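Local atomic coordinates of ubiquitin conjugating enzyme (Plasmodium yoelii, PDB entry 2PWQ), a protein that probably acts as a ubiquitin-conjugating (E2) enzyme, carrying activated ubiquitin as a thioester and passing it on to target proteins. Residues I95-C108 / L132-V146. Sequence-based numbering, arbitrary orientation.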
ATOM      1  N   ILE A  95       5.742   3.919  -8.957  1.00 30.03           N
ATOM      2  CA  ILE A  95       6.697   4.055  -7.863  1.00 29.39           C
ATOM      3  C   ILE A  95       7.951   3.210  -8.171  1.00 28.68           C
ATOM      4  O   ILE A  95       7.852   2.109  -8.755  1.00 28.38           O
ATOM      5  CB  ILE A  95       6.003   3.718  -6.456  1.00 28.15           C
ATOM      6  CG1 ILE A  95       6.959   3.886  -5.256  1.00 29.47           C
ATOM      7  CG2 ILE A  95       5.358   2.294  -6.454  1.00 29.99           C
ATOM      8  CD1 ILE A  95       6.355   3.622  -3.847  1.00 29.95           C
ATOM      9  N   TRP A  96       9.121   3.769  -7.820  1.00 28.65           N
ATOM     10  CA  TRP A  96      10.414   3.116  -8.019  1.00 30.06           C
ATOM     11  C   TRP A  96      10.889   2.580  -6.653  1.00 27.81           C
ATOM     12  O   TRP A  96      11.367   3.359  -5.845  1.00 31.13           O
ATOM     13  CB  TRP A  96      11.433   4.141  -8.505  1.00 29.86           C
ATOM     14  CG  TRP A  96      12.686   3.549  -9.005  1.00 32.05           C
ATOM     15  CD1 TRP A  96      13.915   3.639  -8.440  1.00 34.53           C
ATOM     16  CD2 TRP A  96      12.842   2.806 -10.210  1.00 35.62           C
ATOM     17  NE1 TRP A  96      14.832   2.964  -9.193  1.00 33.82           N
ATOM     18  CE2 TRP A  96      14.206   2.453 -10.303  1.00 34.80           C
ATOM     19  CE3 TRP A  96      11.959   2.432 -11.244  1.00 33.67           C
ATOM     20  CZ2 TRP A  96      14.729   1.720 -11.387  1.00 34.81           C
ATOM     21  CZ3 TRP A  96      12.465   1.672 -12.318  1.00 35.34           C
ATOM     22  CH2 TRP A  96      13.852   1.341 -12.387  1.00 34.78           C
ATOM     23  N   HIS A  97      10.793   1.275  -6.450  1.00 30.41           N
ATOM     24  CA  HIS A  97      11.034   0.610  -5.164  1.00 30.70           C
ATOM     25  C   HIS A  97      11.340  -0.866  -5.405  1.00 32.39           C
ATOM     26  O   HIS A  97      10.646  -1.518  -6.194  1.00 32.47           O
ATOM     27  CB  HIS A  97       9.779   0.699  -4.285  1.00 30.39           C
ATOM     28  CG  HIS A  97      10.026   0.369  -2.833  1.00 31.05           C
ATOM     29  ND1 HIS A  97      10.066  -0.925  -2.342  1.00 29.88           N
ATOM     30  CD2 HIS A  97      10.199   1.181  -1.769  1.00 30.66           C
ATOM     31  CE1 HIS A  97      10.315  -0.894  -1.043  1.00 32.65           C
ATOM     32  NE2 HIS A  97      10.397   0.374  -0.666  1.00 30.54           N
ATOM     33  N   PRO A  98      12.399  -1.428  -4.747  1.00 32.78           N
ATOM     34  CA  PRO A  98      12.770  -2.818  -5.045  1.00 33.98           C
ATOM     35  C   PRO A  98      11.674  -3.824  -4.741  1.00 35.26           C
ATOM     36  O   PRO A  98      11.658  -4.928  -5.296  1.00 36.06           O
ATOM     37  CB  PRO A  98      14.001  -3.064  -4.148  1.00 34.20           C
ATOM     38  CG  PRO A  98      13.931  -1.974  -3.099  1.00 34.76           C
ATOM     39  CD  PRO A  98      13.340  -0.802  -3.807  1.00 33.54           C
ATOM     40  N   ASN A  99      10.770  -3.467  -3.827  1.00 35.92           N
ATOM     41  CA  ASN A  99       9.713  -4.384  -3.456  1.00 36.09           C
ATOM     42  C   ASN A  99       8.359  -4.200  -4.138  1.00 36.29           C
ATOM     43  O   ASN A  99       7.352  -4.794  -3.696  1.00 36.09           O
ATOM     44  CB  ASN A  99       9.559  -4.362  -1.933  1.00 36.61           C
ATOM     45  CG  ASN A  99      10.825  -4.794  -1.234  1.00 37.86           C
ATOM     46  OD1 ASN A  99      11.335  -5.889  -1.487  1.00 41.41           O
ATOM     47  ND2 ASN A  99      11.350  -3.940  -0.383  1.00 36.55           N
ATOM     48  N   ILE A 100       8.342  -3.443  -5.255  1.00 36.26           N
ATOM     49  CA  ILE A 100       7.100  -3.091  -5.962  1.00 35.71           C
ATOM     50  C   ILE A 100       7.415  -3.036  -7.472  1.00 36.53           C
ATOM     51  O   ILE A 100       8.399  -2.409  -7.877  1.00 35.92           O
ATOM     52  CB  ILE A 100       6.550  -1.703  -5.524  1.00 35.34           C
ATOM     53  CG1 ILE A 100       6.492  -1.558  -3.988  1.00 33.76           C
ATOM     54  CG2 ILE A 100       5.146  -1.441  -6.099  1.00 35.81           C
ATOM     55  CD1 ILE A 100       6.375  -0.111  -3.547  1.00 34.08           C
ATOM     56  N   SER A 101       6.612  -3.720  -8.278  1.00 37.78           N
ATOM     57  CA  SER A 101       6.777  -3.672  -9.738  1.00 39.02           C
ATOM     58  C   SER A 101       6.662  -2.212 -10.216  1.00 39.17           C
ATOM     59  O   SER A 101       5.654  -1.511  -9.962  1.00 38.89           O
ATOM     60  CB  SER A 101       5.792  -4.611 -10.432  1.00 38.91           C
ATOM     61  OG  SER A 101       5.869  -4.505 -11.848  1.00 40.87           O
ATOM     62  N   SER A 102       7.748  -1.745 -10.836  1.00 39.09           N
ATOM     63  CA  SER A 102       7.826  -0.400 -11.408  1.00 38.51           C
ATOM     64  C   SER A 102       6.845  -0.234 -12.578  1.00 38.62           C
ATOM     65  O   SER A 102       6.651   0.868 -13.025  1.00 38.29           O
ATOM     66  CB  SER A 102       9.238  -0.097 -11.916  1.00 38.25           C
ATOM     67  OG  SER A 102       9.555  -0.882 -13.085  1.00 37.74           O
ATOM     68  N   GLN A 103       6.242  -1.325 -13.037  1.00 38.84           N
ATOM     69  CA  GLN A 103       5.338  -1.298 -14.180  1.00 40.52           C
ATOM     70  C   GLN A 103       3.895  -1.632 -13.865  1.00 40.71           C
ATOM     71  O   GLN A 103       3.005  -1.099 -14.507  1.00 40.50           O
ATOM     72  CB  GLN A 103       5.882  -2.188 -15.284  1.00 40.38           C
ATOM     73  CG  GLN A 103       7.267  -1.692 -15.696  1.00 43.74           C
ATOM     74  CD  GLN A 103       8.097  -2.762 -16.373  1.00 52.78           C
ATOM     75  OE1 GLN A 103       7.756  -3.240 -17.476  1.00 53.60           O
ATOM     76  NE2 GLN A 103       9.216  -3.139 -15.731  1.00 54.90           N
ATOM     77  N   THR A 104       3.661  -2.469 -12.853  1.00 40.99           N
ATOM     78  CA  THR A 104       2.294  -2.890 -12.486  1.00 40.75           C
ATOM     79  C   THR A 104       1.826  -2.575 -11.057  1.00 40.86           C
ATOM     80  O   THR A 104       0.645  -2.757 -10.739  1.00 40.06           O
ATOM     81  CB  THR A 104       2.088  -4.378 -12.727  1.00 41.01           C
ATOM     82  OG1 THR A 104       2.752  -5.119 -11.704  1.00 41.36           O
ATOM     83  CG2 THR A 104       2.621  -4.785 -14.115  1.00 39.70           C
ATOM     84  N   GLY A 105       2.747  -2.121 -10.209  1.00 40.56           N
ATOM     85  CA  GLY A 105       2.415  -1.764  -8.813  1.00 40.36           C
ATOM     86  C   GLY A 105       2.191  -2.950  -7.891  1.00 39.82           C
ATOM     87  O   GLY A 105       1.796  -2.767  -6.735  1.00 39.28           O
ATOM     88  N   ALA A 106       2.428  -4.159  -8.399  1.00 39.84           N
ATOM     89  CA  ALA A 106       2.306  -5.362  -7.599  1.00 40.31           C
ATOM     90  C   ALA A 106       3.330  -5.393  -6.456  1.00 40.97           C
ATOM     91  O   ALA A 106       4.445  -4.899  -6.593  1.00 39.84           O
ATOM     92  CB  ALA A 106       2.462  -6.569  -8.438  1.00 39.84           C
ATOM     93  N   ILE A 107       2.920  -5.969  -5.329  1.00 42.99           N
ATOM     94  CA  ILE A 107       3.811  -6.165  -4.173  1.00 44.48           C
ATOM     95  C   ILE A 107       3.709  -7.609  -3.691  1.00 46.06           C
ATOM     96  O   ILE A 107       2.706  -8.287  -3.949  1.00 46.67           O
ATOM     97  CB  ILE A 107       3.484  -5.192  -3.033  1.00 44.77           C
ATOM     98  CG1 ILE A 107       2.004  -5.250  -2.681  1.00 43.96           C
ATOM     99  CG2 ILE A 107       3.881  -3.788  -3.416  1.00 44.98           C
ATOM    100  CD1 ILE A 107       1.512  -4.045  -1.919  1.00 48.65           C
ATOM    101  N   CYS A 108       4.740  -8.105  -3.020  1.00 47.93           N
ATOM    102  CA  CYS A 108       4.648  -9.461  -2.462  1.00 49.40           C
ATOM    103  C   CYS A 108       3.925  -9.446  -1.114  1.00 50.31           C
ATOM    104  O   CYS A 108       4.416  -8.865  -0.149  1.00 50.75           O
ATOM    105  CB  CYS A 108       6.029 -10.105  -2.319  1.00 49.22           C
ATOM    106  SG  CYS A 108       5.943 -11.805  -1.705  1.00 50.07           S
ATOM    107  N   LEU A 132       7.505  -0.576   4.582  1.00 35.02           N
ATOM    108  CA  LEU A 132       8.337  -0.954   3.427  1.00 35.47           C
ATOM    109  C   LEU A 132       8.940   0.231   2.657  1.00 35.49           C
ATOM    110  O   LEU A 132      10.094   0.180   2.257  1.00 35.90           O
ATOM    111  CB  LEU A 132       7.557  -1.800   2.465  1.00 35.91           C
ATOM    112  CG  LEU A 132       7.784  -3.277   2.530  1.00 37.50           C
ATOM    113  CD1 LEU A 132       7.105  -3.927   1.366  1.00 41.57           C
ATOM    114  CD2 LEU A 132       9.306  -3.586   2.537  1.00 37.94           C
ATOM    115  N   LEU A 133       8.160   1.283   2.452  1.00 35.60           N
ATOM    116  CA  LEU A 133       8.654   2.502   1.793  1.00 35.90           C
ATOM    117  C   LEU A 133       9.852   3.068   2.563  1.00 36.83           C
ATOM    118  O   LEU A 133      10.884   3.472   1.985  1.00 34.17           O
ATOM    119  CB  LEU A 133       7.545   3.552   1.709  1.00 35.00           C
ATOM    120  CG  LEU A 133       6.699   3.599   0.415  1.00 36.62           C
ATOM    121  CD1 LEU A 133       6.626   2.240  -0.354  1.00 34.75           C
ATOM    122  CD2 LEU A 133       5.336   4.147   0.701  1.00 34.65           C
ATOM    123  N   SER A 134       9.688   3.102   3.887  1.00 35.91           N
ATOM    124  CA  SER A 134      10.747   3.528   4.806  1.00 38.15           C
ATOM    125  C   SER A 134      11.930   2.615   4.866  1.00 37.26           C
ATOM    126  O   SER A 134      13.014   3.058   5.232  1.00 38.52           O
ATOM    127  CB  SER A 134      10.207   3.599   6.230  1.00 37.67           C
ATOM    128  OG  SER A 134       9.565   4.822   6.407  1.00 42.23           O
ATOM    129  N   ASP A 135      11.742   1.345   4.549  1.00 36.29           N
ATOM    130  CA  ASP A 135      12.766   0.393   4.821  1.00 35.89           C
ATOM    131  C   ASP A 135      12.713  -0.718   3.771  1.00 36.24           C
ATOM    132  O   ASP A 135      12.201  -1.821   4.034  1.00 35.00           O
ATOM    133  CB  ASP A 135      12.521  -0.115   6.270  1.00 36.67           C
ATOM    134  CG  ASP A 135      13.665  -0.923   6.822  1.00 38.70           C
ATOM    135  OD1 ASP A 135      14.785  -0.834   6.279  1.00 39.34           O
ATOM    136  OD2 ASP A 135      13.442  -1.614   7.850  1.00 44.38           O
ATOM    137  N   PRO A 136      13.253  -0.436   2.549  1.00 35.72           N
ATOM    138  CA  PRO A 136      13.143  -1.413   1.462  1.00 38.09           C
ATOM    139  C   PRO A 136      13.908  -2.709   1.766  1.00 39.78           C
ATOM    140  O   PRO A 136      14.949  -2.668   2.411  1.00 40.58           O
ATOM    141  CB  PRO A 136      13.735  -0.671   0.223  1.00 35.74           C
ATOM    142  CG  PRO A 136      13.820   0.782   0.598  1.00 35.61           C
ATOM    143  CD  PRO A 136      13.987   0.766   2.142  1.00 35.90           C
ATOM    144  N   GLN A 137      13.410  -3.830   1.266  1.00 43.17           N
ATOM    145  CA  GLN A 137      13.957  -5.174   1.539  1.00 46.38           C
ATOM    146  C   GLN A 137      14.538  -5.856   0.284  1.00 49.61           C
ATOM    147  O   GLN A 137      13.898  -6.760  -0.302  1.00 48.65           O
ATOM    148  CB  GLN A 137      12.843  -6.041   2.128  1.00 45.80           C
ATOM    149  CG  GLN A 137      12.307  -5.477   3.425  1.00 46.92           C
ATOM    150  CD  GLN A 137      13.416  -5.340   4.440  1.00 45.03           C
ATOM    151  OE1 GLN A 137      13.725  -4.226   4.942  1.00 41.99           O
ATOM    152  NE2 GLN A 137      14.086  -6.470   4.696  1.00 43.75           N
ATOM    153  N   PRO A 138      15.769  -5.455  -0.112  1.00 53.12           N
ATOM    154  CA  PRO A 138      16.339  -5.795  -1.431  1.00 55.67           C
ATOM    155  C   PRO A 138      16.555  -7.274  -1.747  1.00 57.95           C
ATOM    156  O   PRO A 138      16.648  -7.621  -2.926  1.00 58.27           O
ATOM    157  CB  PRO A 138      17.676  -5.041  -1.446  1.00 55.52           C
ATOM    158  CG  PRO A 138      18.020  -4.853  -0.009  1.00 55.34           C
ATOM    159  CD  PRO A 138      16.698  -4.621   0.674  1.00 53.31           C
ATOM    160  N   ASP A 139      16.628  -8.121  -0.722  1.00 60.38           N
ATOM    161  CA  ASP A 139      16.861  -9.574  -0.884  1.00 62.89           C
ATOM    162  C   ASP A 139      15.627 -10.385  -1.265  1.00 63.69           C
ATOM    163  O   ASP A 139      15.744 -11.558  -1.645  1.00 63.63           O
ATOM    164  CB  ASP A 139      17.417 -10.164   0.415  1.00 63.55           C
ATOM    165  CG  ASP A 139      18.901  -9.917   0.591  1.00 65.81           C
ATOM    166  OD1 ASP A 139      19.390  -8.808   0.248  1.00 68.08           O
ATOM    167  OD2 ASP A 139      19.576 -10.846   1.095  1.00 68.86           O
ATOM    168  N   ASP A 140      14.453  -9.759  -1.119  1.00 64.89           N
ATOM    169  CA  ASP A 140      13.148 -10.369  -1.421  1.00 65.66           C
ATOM    170  C   ASP A 140      12.463  -9.561  -2.532  1.00 65.20           C
ATOM    171  O   ASP A 140      11.355  -9.041  -2.343  1.00 65.36           O
ATOM    172  CB  ASP A 140      12.286 -10.410  -0.150  1.00 66.27           C
ATOM    173  CG  ASP A 140      13.025 -11.048   1.046  1.00 68.81           C
ATOM    174  OD1 ASP A 140      13.807 -12.017   0.822  1.00 71.60           O
ATOM    175  OD2 ASP A 140      12.821 -10.583   2.201  1.00 70.29           O
ATOM    176  N   PRO A 141      13.107  -9.485  -3.712  1.00 64.58           N
ATOM    177  CA  PRO A 141      12.836  -8.369  -4.615  1.00 63.83           C
ATOM    178  C   PRO A 141      11.597  -8.604  -5.474  1.00 63.01           C
ATOM    179  O   PRO A 141      11.226  -9.755  -5.738  1.00 63.18           O
ATOM    180  CB  PRO A 141      14.104  -8.298  -5.478  1.00 63.87           C
ATOM    181  CG  PRO A 141      14.921  -9.570  -5.152  1.00 64.13           C
ATOM    182  CD  PRO A 141      14.051 -10.446  -4.313  1.00 64.52           C
ATOM    183  N   GLN A 142      10.951  -7.517  -5.884  1.00 61.92           N
ATOM    184  CA  GLN A 142       9.778  -7.614  -6.743  1.00 60.98           C
ATOM    185  C   GLN A 142      10.084  -7.159  -8.157  1.00 59.75           C
ATOM    186  O   GLN A 142       9.576  -7.719  -9.118  1.00 59.86           O
ATOM    187  CB  GLN A 142       8.601  -6.819  -6.164  1.00 61.17           C
ATOM    188  CG  GLN A 142       7.636  -7.665  -5.363  1.00 62.49           C
ATOM    189  CD  GLN A 142       6.987  -8.755  -6.207  1.00 64.27           C
ATOM    190  OE1 GLN A 142       7.351  -9.938  -6.097  1.00 63.36           O
ATOM    191  NE2 GLN A 142       6.038  -8.361  -7.075  1.00 63.78           N
ATOM    192  N   ASP A 143      10.920  -6.137  -8.265  1.00 58.30           N
ATOM    193  CA  ASP A 143      11.339  -5.598  -9.544  1.00 56.67           C
ATOM    194  C   ASP A 143      12.851  -5.797  -9.682  1.00 55.89           C
ATOM    195  O   ASP A 143      13.616  -5.162  -8.948  1.00 55.68           O
ATOM    196  CB  ASP A 143      10.973  -4.107  -9.603  1.00 56.02           C
ATOM    197  CG  ASP A 143      11.073  -3.532 -11.010  1.00 55.21           C
ATOM    198  OD1 ASP A 143      12.193  -3.545 -11.576  1.00 52.70           O
ATOM    199  OD2 ASP A 143      10.034  -3.065 -11.539  1.00 50.74           O
ATOM    200  N   ALA A 144      13.272  -6.665 -10.615  1.00 55.25           N
ATOM    201  CA  ALA A 144      14.710  -7.025 -10.787  1.00 54.31           C
ATOM    202  C   ALA A 144      15.589  -5.830 -11.113  1.00 53.24           C
ATOM    203  O   ALA A 144      16.700  -5.720 -10.588  1.00 53.40           O
ATOM    204  CB  ALA A 144      14.908  -8.148 -11.832  1.00 54.55           C
ATOM    205  N   GLU A 145      15.067  -4.926 -11.946  1.00 52.53           N
ATOM    206  CA  GLU A 145      15.830  -3.754 -12.382  0.60 51.90           C
ATOM    207  C   GLU A 145      15.982  -2.715 -11.258  1.00 51.50           C
ATOM    208  O   GLU A 145      17.059  -2.113 -11.104  1.00 51.75           O
ATOM    209  CB  GLU A 145      15.244  -3.124 -13.666  0.60 52.00           C
ATOM    210  CG  GLU A 145      14.633  -4.108 -14.699  0.60 51.91           C
ATOM    211  CD  GLU A 145      15.480  -5.367 -14.987  0.60 51.96           C
ATOM    212  OE1 GLU A 145      14.876  -6.450 -15.157  0.60 50.77           O
ATOM    213  OE2 GLU A 145      16.731  -5.280 -15.053  0.60 52.17           O
ATOM    214  N   VAL A 146      14.925  -2.515 -10.462  1.00 50.15           N
ATOM    215  CA  VAL A 146      15.020  -1.593  -9.321  1.00 49.00           C
ATOM    216  C   VAL A 146      15.960  -2.170  -8.265  1.00 49.00           C
ATOM    217  O   VAL A 146      16.750  -1.440  -7.687  1.00 48.69           O
ATOM    218  CB  VAL A 146      13.655  -1.264  -8.659  1.00 48.13           C
ATOM    219  CG1 VAL A 146      13.811  -0.133  -7.663  1.00 46.81           C
ATOM    220  CG2 VAL A 146      12.621  -0.871  -9.696  1.00 47.70           C
TER
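P98 O takes two backbone N-H groups from the loop 135-143, a nearly straight bond from Q142 N (2.7 Å, 170° at the hydrogen) and a longer one from D143 N, so the type I turn H97-I100 is tied to the start of helix 144-152. The turn carries the His-Pro-Asn motif of the ubiquitin-conjugating fold, upstream of C108, the predicted thioester cysteine. H97, its CG anti to the backbone N (chi1 -165°), uses both ring nitrogens: ND1 accepts from N99 N within the turn, while NE2 donates to L132 O in the last turn of helix 122-134 (2.9 Å). The latter bond is bent and arrives well above the carbonyl plane, whereas L132 O lies near the imidazole plane, at its edge. Together the two bonds restrict the ring's rotation. P136 CB touches H97 NE2 and P98 CG, each at 3.6 Å. On the far side of P98, V146 sets CG1 against the H97-P98 peptide and CG2 over the six-membered ring of W96, a CH-pi contact 3.4 Å from the centroid and 2° off the normal; F157 of helix 154-168 adjoins this cluster. D143, the N-cap of helix 144-152, divides its carboxylate: OD1 accepts from V146 N, and OD2 receives S102 N on its anti side and S102 OG on its syn side, both somewhat out of the carboxylate plane and each at 2.7 Å.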